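Local coordinates for protein aquaporin aqpM (PDB 2F2B) that forms a tetrameric membrane channel that lets water cross in either direction under osmotic drive and also passes some glycerol transiently, at residues A[89-94]-A[232-237]. Sequence-based numbering, arbitrary orientation.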
ATOM      1  N   LEU A  89      10.836 -10.689  23.855  1.00 14.14           N
ATOM      2  CA  LEU A  89       9.794 -11.528  24.445  1.00 15.14           C
ATOM      3  C   LEU A  89      10.330 -12.203  25.704  1.00 16.24           C
ATOM      4  O   LEU A  89       9.632 -12.311  26.713  1.00 16.91           O
ATOM      5  CB  LEU A  89       9.337 -12.591  23.441  1.00 14.96           C
ATOM      6  CG  LEU A  89       8.606 -12.073  22.198  1.00 14.81           C
ATOM      7  CD1 LEU A  89       8.421 -13.204  21.192  1.00 14.62           C
ATOM      8  CD2 LEU A  89       7.261 -11.486  22.608  1.00 15.03           C
ATOM      9  N   TRP A  90      11.574 -12.659  25.633  1.00 16.17           N
ATOM     10  CA  TRP A  90      12.213 -13.310  26.773  1.00 17.80           C
ATOM     11  C   TRP A  90      12.313 -12.355  27.966  1.00 18.40           C
ATOM     12  O   TRP A  90      12.055 -12.750  29.107  1.00 19.11           O
ATOM     13  CB  TRP A  90      13.615 -13.786  26.383  1.00 17.88           C
ATOM     14  CG  TRP A  90      14.471 -14.161  27.558  1.00 21.28           C
ATOM     15  CD1 TRP A  90      14.385 -15.300  28.311  1.00 22.13           C
ATOM     16  CD2 TRP A  90      15.515 -13.373  28.139  1.00 22.96           C
ATOM     17  NE1 TRP A  90      15.315 -15.267  29.327  1.00 23.22           N
ATOM     18  CE2 TRP A  90      16.022 -14.097  29.244  1.00 23.82           C
ATOM     19  CE3 TRP A  90      16.073 -12.122  27.834  1.00 23.40           C
ATOM     20  CZ2 TRP A  90      17.060 -13.611  30.046  1.00 24.92           C
ATOM     21  CZ3 TRP A  90      17.108 -11.638  28.635  1.00 26.15           C
ATOM     22  CH2 TRP A  90      17.590 -12.385  29.726  1.00 25.73           C
ATOM     23  N   SER A  91      12.674 -11.101  27.701  1.00 17.55           N
ATOM     24  CA  SER A  91      12.832 -10.112  28.767  1.00 19.80           C
ATOM     25  C   SER A  91      11.575  -9.888  29.604  1.00 20.27           C
ATOM     26  O   SER A  91      11.669  -9.461  30.754  1.00 22.92           O
ATOM     27  CB  SER A  91      13.328  -8.771  28.197  1.00 18.75           C
ATOM     28  OG  SER A  91      12.311  -8.085  27.489  1.00 20.39           O
ATOM     29  N   VAL A  92      10.402 -10.170  29.043  1.00 20.37           N
ATOM     30  CA  VAL A  92       9.162 -10.003  29.792  1.00 21.00           C
ATOM     31  C   VAL A  92       8.477 -11.343  30.064  1.00 21.35           C
ATOM     32  O   VAL A  92       7.264 -11.408  30.261  1.00 21.05           O
ATOM     33  CB  VAL A  92       8.176  -9.045  29.068  1.00 21.70           C
ATOM     34  CG1 VAL A  92       8.711  -7.622  29.127  1.00 20.40           C
ATOM     35  CG2 VAL A  92       7.979  -9.477  27.623  1.00 20.88           C
ATOM     36  N   LYS A  93       9.276 -12.407  30.068  1.00 22.45           N
ATOM     37  CA  LYS A  93       8.796 -13.760  30.344  1.00 23.63           C
ATOM     38  C   LYS A  93       7.703 -14.259  29.405  1.00 24.11           C
ATOM     39  O   LYS A  93       6.761 -14.928  29.834  1.00 23.88           O
ATOM     40  CB  LYS A  93       8.302 -13.840  31.794  1.00 26.12           C
ATOM     41  CG  LYS A  93       9.290 -13.272  32.801  1.00 28.81           C
ATOM     42  CD  LYS A  93      10.664 -13.912  32.657  1.00 33.68           C
ATOM     43  CE  LYS A  93      11.694 -13.229  33.546  1.00 35.64           C
ATOM     44  NZ  LYS A  93      13.061 -13.790  33.338  1.00 38.83           N
ATOM     45  N   LYS A  94       7.833 -13.943  28.121  1.00 22.53           N
ATOM     46  CA  LYS A  94       6.854 -14.377  27.133  1.00 22.85           C
ATOM     47  C   LYS A  94       7.447 -15.431  26.203  1.00 21.81           C
ATOM     48  O   LYS A  94       6.798 -15.876  25.259  1.00 23.25           O
ATOM     49  CB  LYS A  94       6.357 -13.179  26.321  1.00 23.41           C
ATOM     50  CG  LYS A  94       5.598 -12.149  27.145  1.00 24.22           C
ATOM     51  CD  LYS A  94       4.304 -12.726  27.690  1.00 26.71           C
ATOM     52  CE  LYS A  94       3.536 -11.695  28.504  1.00 27.79           C
ATOM     53  NZ  LYS A  94       2.261 -12.266  29.017  1.00 28.94           N
ATOM     54  N   GLY A 232      16.280  -1.406  21.830  1.00 14.60           N
ATOM     55  CA  GLY A 232      14.965  -0.889  21.501  1.00 13.60           C
ATOM     56  C   GLY A 232      13.862  -1.882  21.821  1.00 13.03           C
ATOM     57  O   GLY A 232      12.823  -1.510  22.363  1.00 14.13           O
ATOM     58  N   ALA A 233      14.083  -3.152  21.493  1.00 12.42           N
ATOM     59  CA  ALA A 233      13.080  -4.180  21.747  1.00 12.86           C
ATOM     60  C   ALA A 233      12.808  -4.377  23.237  1.00 13.15           C
ATOM     61  O   ALA A 233      11.657  -4.426  23.662  1.00 14.05           O
ATOM     62  CB  ALA A 233      13.511  -5.507  21.115  1.00 12.12           C
ATOM     63  N   VAL A 234      13.865  -4.497  24.032  1.00 13.80           N
ATOM     64  CA  VAL A 234      13.679  -4.692  25.461  1.00 14.61           C
ATOM     65  C   VAL A 234      13.019  -3.470  26.091  1.00 14.69           C
ATOM     66  O   VAL A 234      12.119  -3.604  26.917  1.00 15.38           O
ATOM     67  CB  VAL A 234      15.022  -5.001  26.161  1.00 14.41           C
ATOM     68  CG1 VAL A 234      14.830  -5.041  27.673  1.00 15.06           C
ATOM     69  CG2 VAL A 234      15.549  -6.346  25.673  1.00 14.57           C
ATOM     70  N   LEU A 235      13.451  -2.276  25.692  1.00 15.42           N
ATOM     71  CA  LEU A 235      12.856  -1.055  26.228  1.00 16.33           C
ATOM     72  C   LEU A 235      11.357  -1.009  25.929  1.00 15.92           C
ATOM     73  O   LEU A 235      10.564  -0.600  26.777  1.00 15.27           O
ATOM     74  CB  LEU A 235      13.536   0.187  25.636  1.00 18.32           C
ATOM     75  CG  LEU A 235      14.968   0.492  26.093  1.00 21.33           C
ATOM     76  CD1 LEU A 235      15.475   1.747  25.390  1.00 22.81           C
ATOM     77  CD2 LEU A 235      14.997   0.687  27.603  1.00 22.88           C
ATOM     78  N   ALA A 236      10.972  -1.435  24.728  1.00 14.13           N
ATOM     79  CA  ALA A 236       9.563  -1.441  24.330  1.00 13.29           C
ATOM     80  C   ALA A 236       8.765  -2.476  25.115  1.00 14.15           C
ATOM     81  O   ALA A 236       7.648  -2.208  25.562  1.00 14.57           O
ATOM     82  CB  ALA A 236       9.442  -1.722  22.824  1.00 14.42           C
ATOM     83  N   ALA A 237       9.339  -3.663  25.277  1.00 14.51           N
ATOM     84  CA  ALA A 237       8.668  -4.729  26.012  1.00 15.53           C
ATOM     85  C   ALA A 237       8.424  -4.294  27.456  1.00 15.87           C
ATOM     86  O   ALA A 237       7.330  -4.473  27.989  1.00 15.27           O
ATOM     87  CB  ALA A 237       9.513  -6.002  25.975  1.00 15.28           C
TER
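V92 packs on A237 where the end of a short helix rests against a membrane-spanning one. The methyl CG1 of V92 lies 3.6 Å from the CB of A237 and equally close to that residue's carbonyl oxygen, while CG2 of V92 stands a little farther from the same CB at 4.1 Å. The single methyl of A237 thus meets both branches of the valine, and with so small a side chain the backbones come near: the CA atoms of V92 and A237 are 6.5 Å apart.

Beside this pair, S91 packs its polar side chain against hydrocarbon. Its OG is 3.8 Å from A237 CB and 4.0 Å from V234 CG1. V234 offers both methyls to the serine, CG1 lying anti to its own backbone N (chi1 173°), and CB of S91 is 4.1 Å from each of them. With chi1 at 73°, OG of S91 sits between its own N and carbonyl carbon and hydrogen-bonds to the carbonyl oxygen of G88. The hydroxyl is therefore satisfied within its own helix, and no hydrogen bond joins the two segments.

Backbone bonds shape the 89-94 side. A Schellman motif ends helix 83-91: K93, with positive phi, is its C-prime residue, K94 N bonds to L89 O and K93 N to W90 O. Elsewhere on the two segments, L89 and A236 both touch M158 of helix 143-166.

The arrangement belongs to the aquaporin fold, in which a pore-forming loop carries a short helix that enters the membrane only part of the way. Helix 83-91 begins within the first NPA motif, at its proline, and in AqpM its far end packs, through small and beta-branched side chains, on helix 224-243, the last membrane-spanning helix of the chain.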